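Local coordinates for protein glycerol kinase, putative (PDB 2W40) that probably phosphorylates glycerol with ATP to give sn-glycerol 3-phosphate, as an FGGY-family kinase of the malaria parasite Plasmodium falciparum, at residues C[154-158]-C[159-163]; C[170-173]-C[174-178]; C[199-202]-C[203-206]; C[218-221]-C[222-226]. One frame throughout, in Å; residues are numbered along the deposited sequence.

Interaction 1 of 4, residues C[154-158]-C[159-163]; sequences KQKID and DGTAV
The side chains of Lys156 and Thr161 cross at about a right angle. Lys156 reaches past the end of its helix and bends at its last two torsions. Its CB and CG both pass close to Thr161 OG1. The bend then brings NZ back to the same oxygen, with a hydrogen bond of 2.8 Å from Lys156 NZ to Thr161 OG1. The ammonium group also forms a salt bridge with Asp92. Thr161 OG1 in turn donates to Asp159 OD1 at 2.6 Å, on the syn side of the carboxylate. Thr161 N meets Asp159 OD1 from the anti side, which makes an Asx turn. Two donors of one threonine therefore grip a single carboxylate oxygen. The chain leaves helix 151-158 here through a Schellman motif. Gly160 takes the positive phi (71°), and its N bonds to Ile157 O at 3.1 Å, from well above the carbonyl plane. Lys156 O is bound by Thr161 N at 2.9 Å and, weakly, by Ala162 N. Ala162 CB, just past the turn, packs against Lys156 CB at 3.9 Å and Ile157 CG1 at 4.2 Å. Ala162 opens strand 162-166, which pairs antiparallel with strand 88-92.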
loop_
_atom_site.group_PDB
_atom_site.type_symbol
_atom_site.label_atom_id
_atom_site.label_comp_id
_atom_site.label_asym_id
_atom_site.label_seq_id
_atom_site.Cartn_x
_atom_site.Cartn_y
_atom_site.Cartn_z
ATOM N N LYS C 154 14.140 -15.437 -34.065
ATOM C CA LYS C 154 15.456 -15.918 -34.251
ATOM C C LYS C 154 15.768 -16.173 -35.724
ATOM O O LYS C 154 16.847 -15.812 -36.255
ATOM C CB LYS C 154 15.693 -17.207 -33.404
ATOM C CG LYS C 154 17.096 -17.776 -33.532
ATOM C CD LYS C 154 17.295 -19.054 -32.713
ATOM N N GLN C 155 14.853 -16.868 -36.391
ATOM C CA GLN C 155 15.062 -17.242 -37.807
ATOM C C GLN C 155 15.189 -16.017 -38.734
ATOM O O GLN C 155 15.929 -15.982 -39.740
ATOM C CB GLN C 155 13.889 -18.117 -38.231
ATOM C CG GLN C 155 13.974 -19.568 -37.572
ATOM C CD GLN C 155 12.713 -20.435 -37.698
ATOM O OE1 GLN C 155 12.650 -21.480 -37.014
ATOM N NE2 GLN C 155 11.740 -20.018 -38.466
ATOM N N LYS C 156 14.348 -15.037 -38.485
ATOM C CA LYS C 156 14.280 -13.849 -39.348
ATOM C C LYS C 156 15.411 -12.876 -39.030
ATOM O O LYS C 156 15.794 -12.150 -39.942
ATOM C CB LYS C 156 12.947 -13.148 -39.244
ATOM C CG LYS C 156 11.744 -13.914 -39.873
ATOM C CD LYS C 156 10.421 -13.276 -39.663
ATOM C CE LYS C 156 10.265 -12.091 -40.535
ATOM N NZ LYS C 156 10.494 -12.304 -41.983
ATOM N N ILE C 157 15.975 -12.872 -37.817
ATOM C CA ILE C 157 17.246 -12.140 -37.605
ATOM C C ILE C 157 18.371 -12.862 -38.357
ATOM O O ILE C 157 19.093 -12.280 -39.136
ATOM C CB ILE C 157 17.577 -12.007 -36.125
ATOM C CG1 ILE C 157 16.566 -11.049 -35.452
ATOM C CG2 ILE C 157 18.986 -11.457 -35.929
ATOM C CD1 ILE C 157 16.587 -11.084 -33.932
ATOM N N ASP C 158 18.399 -14.190 -38.189
ATOM C CA ASP C 158 19.396 -14.969 -38.897
ATOM C C ASP C 158 19.378 -14.736 -40.427
ATOM O O ASP C 158 20.442 -14.565 -41.037
ATOM C CB ASP C 158 19.329 -16.457 -38.605
ATOM C CG ASP C 158 19.561 -16.843 -37.095
ATOM O OD1 ASP C 158 19.959 -16.018 -36.180
ATOM O OD2 ASP C 158 19.270 -18.050 -36.808
ATOM N N ASP C 159 18.219 -14.749 -41.046
ATOM C CA ASP C 159 18.120 -14.542 -42.463
ATOM C C ASP C 159 18.026 -13.121 -42.988
ATOM O O ASP C 159 17.800 -12.943 -44.211
ATOM C CB ASP C 159 17.057 -15.436 -43.088
ATOM C CG ASP C 159 15.631 -15.026 -42.844
ATOM O OD1 ASP C 159 15.427 -13.890 -42.317
ATOM O OD2 ASP C 159 14.698 -15.884 -43.199
ATOM N N GLY C 160 18.110 -12.154 -42.075
ATOM C CA GLY C 160 18.044 -10.741 -42.420
ATOM C C GLY C 160 16.736 -10.198 -42.866
ATOM O O GLY C 160 16.675 -9.131 -43.512
ATOM N N THR C 161 15.670 -10.872 -42.567
ATOM C CA THR C 161 14.333 -10.385 -42.966
ATOM C C THR C 161 13.561 -9.647 -41.841
ATOM O O THR C 161 12.384 -9.219 -42.023
ATOM C CB THR C 161 13.465 -11.562 -43.515
ATOM O OG1 THR C 161 13.216 -12.555 -42.512
ATOM C CG2 THR C 161 14.223 -12.235 -44.729
ATOM N N ALA C 162 14.211 -9.498 -40.699
ATOM C CA ALA C 162 13.685 -8.705 -39.588
ATOM C C ALA C 162 14.432 -7.350 -39.523
ATOM O O ALA C 162 15.558 -7.227 -39.988
ATOM C CB ALA C 162 13.829 -9.437 -38.229
ATOM N N VAL C 163 13.782 -6.370 -38.878
ATOM C CA VAL C 163 14.397 -5.103 -38.449
ATOM C C VAL C 163 14.235 -5.093 -36.921
ATOM O O VAL C 163 13.088 -5.365 -36.388
ATOM C CB VAL C 163 13.688 -3.902 -39.112
ATOM C CG1 VAL C 163 14.317 -2.590 -38.622
ATOM C CG2 VAL C 163 13.764 -3.935 -40.594
#

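Interaction 2 of 4, residues C[170-173]-C[174-178]; sequences WLIF and NLTKG. With EDO (1,2-ethanediol), chain B.
Asn174 folds back over Trp170, one turn earlier in helix 167-176. Its amide stands almost upright on the indole, with the two planes 84° apart. The amide end lies over the centre of one ring face, though its O and N are probably exchanged in the model. Trp170 NE1 is held by Pro49 O. Asn174 N makes the regular helical bond to Trp170 O at 3.0 Å. Leu175 N does the same with Leu171 O at 2.9 Å. Thr176 binds Ile172 O twice. Its N comes nearly along the C=O axis, while OG1 donates at 2.7 Å to Ile172 O from above the carbonyl plane. OG1 lies between the backbone N and the carbonyl carbon (chi1 72°), which turns it back toward the helix. An ethanediol, probably from the crystallisation liquor, lies with O1 3.1 Å from Thr176 O. Lys177 NZ forms a salt bridge with Glu232. Gly178 CA sits over one face of the Phe173 ring in a CH-pi contact. Gly178 N bonds to Phe173 O at 2.9 Å, on a lone pair. This bond and the positive phi of Lys177 belong to the Schellman motif that ends helix 167-176.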
loop_
_atom_site.group_PDB
_atom_site.type_symbol
_atom_site.label_atom_id
_atom_site.label_comp_id
_atom_site.label_asym_id
_atom_site.label_seq_id
_atom_site.Cartn_x
_atom_site.Cartn_y
_atom_site.Cartn_z
ATOM N N TRP C 170 10.978 2.765 -35.618
ATOM C CA TRP C 170 9.652 2.289 -35.956
ATOM C C TRP C 170 8.840 3.466 -36.664
ATOM O O TRP C 170 8.199 3.271 -37.716
ATOM C CB TRP C 170 8.978 1.775 -34.702
ATOM C CG TRP C 170 7.559 1.330 -34.821
ATOM C CD1 TRP C 170 6.476 1.875 -34.168
ATOM C CD2 TRP C 170 7.025 0.278 -35.667
ATOM N NE1 TRP C 170 5.307 1.198 -34.522
ATOM C CE2 TRP C 170 5.601 0.245 -35.457
ATOM C CE3 TRP C 170 7.611 -0.600 -36.591
ATOM C CZ2 TRP C 170 4.762 -0.689 -36.084
ATOM C CZ3 TRP C 170 6.800 -1.519 -37.221
ATOM C CH2 TRP C 170 5.376 -1.574 -36.973
ATOM N N LEU C 171 8.831 4.613 -36.046
ATOM C CA LEU C 171 8.087 5.738 -36.591
ATOM C C LEU C 171 8.607 6.127 -37.966
ATOM O O LEU C 171 7.850 6.359 -38.888
ATOM C CB LEU C 171 8.135 6.904 -35.590
ATOM C CG LEU C 171 7.092 7.014 -34.525
ATOM C CD1 LEU C 171 6.663 5.710 -33.874
ATOM C CD2 LEU C 171 7.325 8.186 -33.553
ATOM N N ILE C 172 9.917 6.231 -38.124
ATOM C CA ILE C 172 10.506 6.670 -39.385
ATOM C C ILE C 172 10.246 5.607 -40.470
ATOM O O ILE C 172 9.828 5.936 -41.594
ATOM C CB ILE C 172 12.062 6.931 -39.204
ATOM C CG1 ILE C 172 12.332 8.173 -38.256
ATOM C CG2 ILE C 172 12.739 7.008 -40.597
ATOM C CD1 ILE C 172 13.857 8.258 -37.872
ATOM N N PHE C 173 10.365 4.333 -40.104
ATOM C CA PHE C 173 10.097 3.238 -41.044
ATOM C C PHE C 173 8.677 3.329 -41.568
ATOM O O PHE C 173 8.459 3.228 -42.791
ATOM C CB PHE C 173 10.338 1.933 -40.319
ATOM C CG PHE C 173 10.063 0.728 -41.118
ATOM C CD1 PHE C 173 11.111 0.136 -41.819
ATOM C CD2 PHE C 173 8.742 0.269 -41.257
ATOM C CE1 PHE C 173 10.843 -0.987 -42.618
ATOM C CE2 PHE C 173 8.492 -0.933 -42.023
ATOM C CZ PHE C 173 9.544 -1.528 -42.674
ATOM N N ASN C 174 7.709 3.548 -40.705
ATOM C CA ASN C 174 6.354 3.624 -41.171
ATOM C C ASN C 174 6.071 4.879 -41.956
ATOM O O ASN C 174 5.448 4.846 -42.984
ATOM C CB ASN C 174 5.386 3.461 -40.013
ATOM C CG ASN C 174 5.313 2.060 -39.505
ATOM O OD1 ASN C 174 5.837 1.711 -38.446
ATOM N ND2 ASN C 174 4.597 1.261 -40.189
ATOM N N LEU C 175 6.517 6.014 -41.455
ATOM C CA LEU C 175 6.245 7.322 -42.164
ATOM C C LEU C 175 6.830 7.407 -43.576
ATOM O O LEU C 175 6.210 7.945 -44.497
ATOM C CB LEU C 175 6.713 8.514 -41.352
ATOM C CG LEU C 175 5.863 8.845 -40.125
ATOM C CD1 LEU C 175 6.677 9.767 -39.196
ATOM C CD2 LEU C 175 4.486 9.469 -40.609
ATOM N N THR C 176 8.007 6.818 -43.727
ATOM C CA THR C 176 8.814 6.848 -44.942
ATOM C C THR C 176 8.575 5.650 -45.865
ATOM O O THR C 176 9.114 5.607 -46.933
ATOM C CB THR C 176 10.325 6.999 -44.666
ATOM O OG1 THR C 176 10.827 5.775 -44.117
ATOM C CG2 THR C 176 10.682 8.196 -43.853
ATOM N N LYS C 177 7.746 4.670 -45.429
ATOM C CA LYS C 177 7.514 3.434 -46.130
ATOM C C LYS C 177 8.794 2.641 -46.356
ATOM O O LYS C 177 9.018 2.076 -47.429
ATOM C CB LYS C 177 6.702 3.659 -47.423
ATOM C CG LYS C 177 5.387 4.308 -47.159
ATOM C CD LYS C 177 4.560 4.382 -48.472
ATOM C CE LYS C 177 4.067 3.044 -48.889
ATOM N NZ LYS C 177 3.179 2.404 -47.783
ATOM N N GLY C 178 9.631 2.602 -45.333
ATOM C CA GLY C 178 10.727 1.588 -45.290
ATOM C C GLY C 178 12.099 2.034 -44.882
ATOM O O GLY C 178 12.969 1.175 -44.738
HETATM C C1 EDO B . 12.170 8.593 -47.794
HETATM O O1 EDO B . 10.674 8.036 -48.170
HETATM C C2 EDO B . 13.306 8.733 -48.787
HETATM O O2 EDO B . 13.845 10.058 -49.148
#

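Interaction 3 of 4, residues C[199-202]-C[203-206]; sequences QWDE and KMCK
Asp201 lays its carboxylate over the first turn of helix 202-207. OD2 touches Lys203 CB and Met204 CG, both at 3.3 Å, and the carboxylate accepts a hydrogen bond from Met204 N. That bond is 2.9 Å from Met204 N to Asp201 OD2, with an N-H...O angle of 158°. The donor meets OD2 on its anti side. Asp201 CG is anti to the backbone N (chi1 -172°), which brings OD2 up to Met204 N in the first turn. This is an N-cap, with Asp201 as the residue just before the helix. The carboxylate would also be expected to interact favourably with the positive end of the helix dipole. Its other oxygen, OD1, is held by a salt bridge to Lys129. A water donates to Asp201 OD1 at 2.7 Å and accepts from both Lys203 N and Lys203 NZ. The lysine bends at its last torsion to reach this water. Met204 bends at chi2 and chi3, and its side chain packs against Lys129 and Thr130 of helix 123-130. Cys205 N starts the helical bonding at 2.9 Å to Asp201 O. Lys206 N continues it at 2.9 Å to Glu202 O.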
loop_
_atom_site.group_PDB
_atom_site.type_symbol
_atom_site.label_atom_id
_atom_site.label_comp_id
_atom_site.label_asym_id
_atom_site.label_seq_id
_atom_site.Cartn_x
_atom_site.Cartn_y
_atom_site.Cartn_z
ATOM N N GLN C 199 29.584 3.122 -33.381
ATOM C CA GLN C 199 29.153 2.049 -34.279
ATOM C C GLN C 199 28.575 0.847 -33.574
ATOM O O GLN C 199 28.889 0.594 -32.447
ATOM C CB GLN C 199 30.399 1.550 -34.993
ATOM C CG GLN C 199 31.255 2.624 -35.742
ATOM C CD GLN C 199 30.577 3.207 -36.927
ATOM O OE1 GLN C 199 29.646 2.601 -37.502
ATOM N NE2 GLN C 199 30.996 4.415 -37.321
ATOM N N TRP C 200 27.692 0.129 -34.215
ATOM C CA TRP C 200 27.219 -1.167 -33.695
ATOM C C TRP C 200 28.438 -2.036 -33.451
ATOM O O TRP C 200 29.354 -2.084 -34.309
ATOM C CB TRP C 200 26.293 -1.834 -34.672
ATOM C CG TRP C 200 25.039 -1.077 -35.024
ATOM C CD1 TRP C 200 24.679 -0.674 -36.246
ATOM C CD2 TRP C 200 24.037 -0.602 -34.125
ATOM N NE1 TRP C 200 23.469 -0.012 -36.228
ATOM C CE2 TRP C 200 23.027 0.023 -34.936
ATOM C CE3 TRP C 200 23.819 -0.716 -32.735
ATOM C CZ2 TRP C 200 21.868 0.596 -34.389
ATOM C CZ3 TRP C 200 22.672 -0.141 -32.188
ATOM C CH2 TRP C 200 21.671 0.478 -33.039
ATOM N N ASP C 201 28.454 -2.685 -32.302
ATOM C CA ASP C 201 29.619 -3.489 -31.867
ATOM C C ASP C 201 29.365 -4.985 -32.102
ATOM O O ASP C 201 28.397 -5.580 -31.560
ATOM C CB ASP C 201 29.878 -3.245 -30.417
ATOM C CG ASP C 201 31.180 -3.901 -29.966
ATOM O OD1 ASP C 201 32.264 -3.514 -30.454
ATOM O OD2 ASP C 201 31.034 -4.883 -29.200
ATOM N N GLU C 202 30.267 -5.588 -32.868
ATOM C CA GLU C 202 30.133 -7.004 -33.209
ATOM C C GLU C 202 30.122 -7.929 -31.990
ATOM O O GLU C 202 29.306 -8.841 -31.893
ATOM C CB GLU C 202 31.212 -7.439 -34.238
ATOM C CG GLU C 202 30.931 -8.828 -34.803
ATOM C CD GLU C 202 31.959 -9.299 -35.830
ATOM O OE1 GLU C 202 32.672 -8.432 -36.402
ATOM O OE2 GLU C 202 32.020 -10.546 -36.011
ATOM N N LYS C 203 30.989 -7.620 -31.018
ATOM C CA LYS C 203 31.085 -8.416 -29.820
ATOM C C LYS C 203 29.800 -8.354 -29.000
ATOM O O LYS C 203 29.253 -9.353 -28.522
ATOM C CB LYS C 203 32.290 -7.955 -28.986
ATOM C CG LYS C 203 33.690 -8.254 -29.524
ATOM C CD LYS C 203 34.824 -8.055 -28.473
ATOM C CE LYS C 203 36.168 -7.986 -29.213
ATOM N NZ LYS C 203 36.157 -6.825 -30.197
ATOM N N MET C 204 29.242 -7.142 -28.792
ATOM C CA MET C 204 27.994 -7.057 -28.104
ATOM C C MET C 204 26.879 -7.807 -28.849
ATOM O O MET C 204 25.999 -8.434 -28.230
ATOM C CB MET C 204 27.584 -5.597 -27.944
ATOM C CG MET C 204 28.522 -4.712 -27.085
ATOM S SD MET C 204 28.998 -5.437 -25.490
ATOM C CE MET C 204 27.428 -5.933 -24.758
ATOM N N CYS C 205 26.831 -7.646 -30.163
ATOM C CA CYS C 205 25.815 -8.363 -30.955
ATOM C C CYS C 205 25.899 -9.864 -30.751
ATOM O O CYS C 205 24.907 -10.534 -30.628
ATOM C CB CYS C 205 25.902 -7.958 -32.418
ATOM S SG CYS C 205 25.238 -6.230 -32.695
ATOM N N LYS C 206 27.127 -10.367 -30.684
ATOM C CA LYS C 206 27.362 -11.817 -30.450
ATOM C C LYS C 206 26.854 -12.252 -29.111
ATOM O O LYS C 206 26.138 -13.274 -28.997
ATOM C CB LYS C 206 28.861 -12.189 -30.646
ATOM C CG LYS C 206 29.167 -13.638 -30.408
ATOM C CD LYS C 206 30.697 -13.959 -30.482
ATOM C CE LYS C 206 31.022 -15.504 -30.398
ATOM N NZ LYS C 206 30.144 -16.289 -31.354
HETATM O O HOH W 1 33.483 -5.717 -31.341
#

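Interaction 4 of 4, residues C[218-221]-C[222-226]; sequences EIKS and NCSNF
Lys220 and Phe226 slide past each other in opposite directions. Lys220 CB lies 3.6 Å from Phe226 CE1, and CG stays close to the same ring carbon. The lysine then bends at chi2 and chi3, both near -94°, which carries its chain across the ring toward Ser224. CD approaches Ser224 OG. CE lies over one ring face and also comes near Ser224 OG and Asn225 O. At the tip, NZ donates to Ser224 OG at 3.0 Å and to Asn225 O at 3.0 Å. It reaches the Asn225 carbonyl from above its plane. NZ stays far from the Phe226 ring, so any cation-pi attraction there is at most weak. The lysine has a cation-pi partner in Tyr181. The chain is turning between two sheets here. Strand 218-220 pairs in parallel with strand 181-183. After a corner at Ser224 the chain enters strand 225-228, weakly bonded where it begins, at one edge of the mixed sheet of the N-terminal FGGY domain. The lysine spans the corner, with its ammonium bonded to Ser224 and Asn225. Phe226 meets the Ser221 carbonyl with its edge, and Phe226 CZ is 3.3 Å from Ser221 O. A water joins the two serines. It donates to Ser221 OG at 2.8 Å and lies 2.7 Å from Ser224 OG. Ser221 OG is also hydrogen-bonded to Phe297 O. The Asn222 amide is held by other parts of the chain: OD1 accepts from Lys296 N, and ND2 donates to Cys245 O of strand 241-247.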
loop_
_atom_site.group_PDB
_atom_site.type_symbol
_atom_site.label_atom_id
_atom_site.label_comp_id
_atom_site.label_asym_id
_atom_site.label_seq_id
_atom_site.Cartn_x
_atom_site.Cartn_y
_atom_site.Cartn_z
ATOM N N GLU C 218 20.878 2.037 -39.736
ATOM C CA GLU C 218 22.031 2.917 -39.827
ATOM C C GLU C 218 21.968 3.996 -38.734
ATOM O O GLU C 218 20.911 4.622 -38.620
ATOM C CB GLU C 218 22.087 3.630 -41.182
ATOM C CG GLU C 218 23.313 4.532 -41.332
ATOM C CD GLU C 218 23.293 5.311 -42.657
ATOM O OE1 GLU C 218 22.560 4.883 -43.602
ATOM O OE2 GLU C 218 24.040 6.317 -42.744
ATOM N N ILE C 219 23.079 4.241 -38.078
ATOM C CA ILE C 219 23.177 5.255 -36.985
ATOM C C ILE C 219 23.510 6.646 -37.614
ATOM O O ILE C 219 24.518 6.793 -38.324
ATOM C CB ILE C 219 24.244 4.895 -35.921
ATOM C CG1 ILE C 219 23.920 3.512 -35.293
ATOM C CG2 ILE C 219 24.367 5.976 -34.799
ATOM C CD1 ILE C 219 25.020 2.996 -34.436
ATOM N N LYS C 220 22.584 7.574 -37.420
ATOM C CA LYS C 220 22.671 8.907 -37.996
ATOM C C LYS C 220 22.980 9.936 -36.926
ATOM O O LYS C 220 22.774 9.721 -35.764
ATOM C CB LYS C 220 21.336 9.305 -38.625
ATOM C CG LYS C 220 20.860 8.351 -39.766
ATOM C CD LYS C 220 21.234 8.756 -41.058
ATOM C CE LYS C 220 20.150 9.564 -41.724
ATOM N NZ LYS C 220 20.779 10.129 -42.977
ATOM N N SER C 221 23.410 11.101 -37.362
ATOM C CA SER C 221 23.517 12.254 -36.438
ATOM C C SER C 221 22.084 12.774 -36.165
ATOM O O SER C 221 21.078 12.350 -36.790
ATOM C CB SER C 221 24.438 13.363 -37.043
ATOM O OG SER C 221 23.792 13.924 -38.182
ATOM N N ASN C 222 21.951 13.628 -35.174
ATOM C CA ASN C 222 20.639 14.090 -34.748
ATOM C C ASN C 222 19.907 15.041 -35.735
ATOM O O ASN C 222 18.690 15.067 -35.761
ATOM C CB ASN C 222 20.692 14.764 -33.356
ATOM C CG ASN C 222 21.115 13.794 -32.246
ATOM O OD1 ASN C 222 22.149 13.942 -31.590
ATOM N ND2 ASN C 222 20.314 12.764 -32.088
ATOM N N CYS C 223 20.678 15.833 -36.491
ATOM C CA CYS C 223 20.148 16.631 -37.584
ATOM C C CYS C 223 20.587 15.890 -38.876
ATOM O O CYS C 223 21.769 15.761 -39.158
ATOM C CB CYS C 223 20.828 17.970 -37.536
ATOM S SG CYS C 223 20.456 18.999 -36.128
ATOM N N SER C 224 19.650 15.430 -39.679
ATOM C CA SER C 224 19.996 14.581 -40.833
ATOM C C SER C 224 18.833 14.460 -41.800
ATOM O O SER C 224 17.775 14.908 -41.512
ATOM C CB SER C 224 20.536 13.199 -40.347
ATOM O OG SER C 224 21.328 12.562 -41.377
ATOM N N ASN C 225 19.036 13.858 -42.958
ATOM C CA ASN C 225 17.968 13.518 -43.876
ATOM C C ASN C 225 17.505 12.122 -43.512
ATOM O O ASN C 225 18.134 11.151 -43.912
ATOM C CB ASN C 225 18.475 13.538 -45.281
ATOM C CG ASN C 225 17.361 13.309 -46.312
ATOM O OD1 ASN C 225 16.241 13.085 -45.924
ATOM N ND2 ASN C 225 17.668 13.445 -47.629
ATOM N N PHE C 226 16.447 12.062 -42.737
ATOM C CA PHE C 226 15.814 10.782 -42.394
ATOM C C PHE C 226 14.803 10.262 -43.421
ATOM O O PHE C 226 14.306 9.127 -43.293
ATOM C CB PHE C 226 15.196 10.848 -41.006
ATOM C CG PHE C 226 16.181 11.011 -39.894
ATOM C CD1 PHE C 226 16.842 9.902 -39.335
ATOM C CD2 PHE C 226 16.519 12.281 -39.417
ATOM C CE1 PHE C 226 17.835 10.108 -38.363
ATOM C CE2 PHE C 226 17.439 12.440 -38.425
ATOM C CZ PHE C 226 18.115 11.396 -37.925
HETATM O O HOH W 2 23.633 13.972 -41.026
#

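In the fold
All four interactions lie in the N-terminal FGGY region, away from the residues that bind ADP (Thr270, Gly315, Ser334 and Gly416). The centres of interactions 1 and 2 are about 19 Å apart and the two do not touch; strand 162-166 runs directly into helix 167-176. Interactions 2 and 4 touch, with Ile172 CD1 3.7 Å from Phe226 CD1, so the helix end packs on the edge strand that follows the corner. Interactions 3 and 4 also touch, where Trp200 CE2 lies 3.6 Å from Ile219 CD1. Interaction 4 thus meets interactions 2 and 3, whose centres are about 24 Å apart. Glycerol, probably from the crystallisation liquor, hydrogen-bonds Glu202 O in interaction 3 and, weakly, Cys223 O in interaction 4.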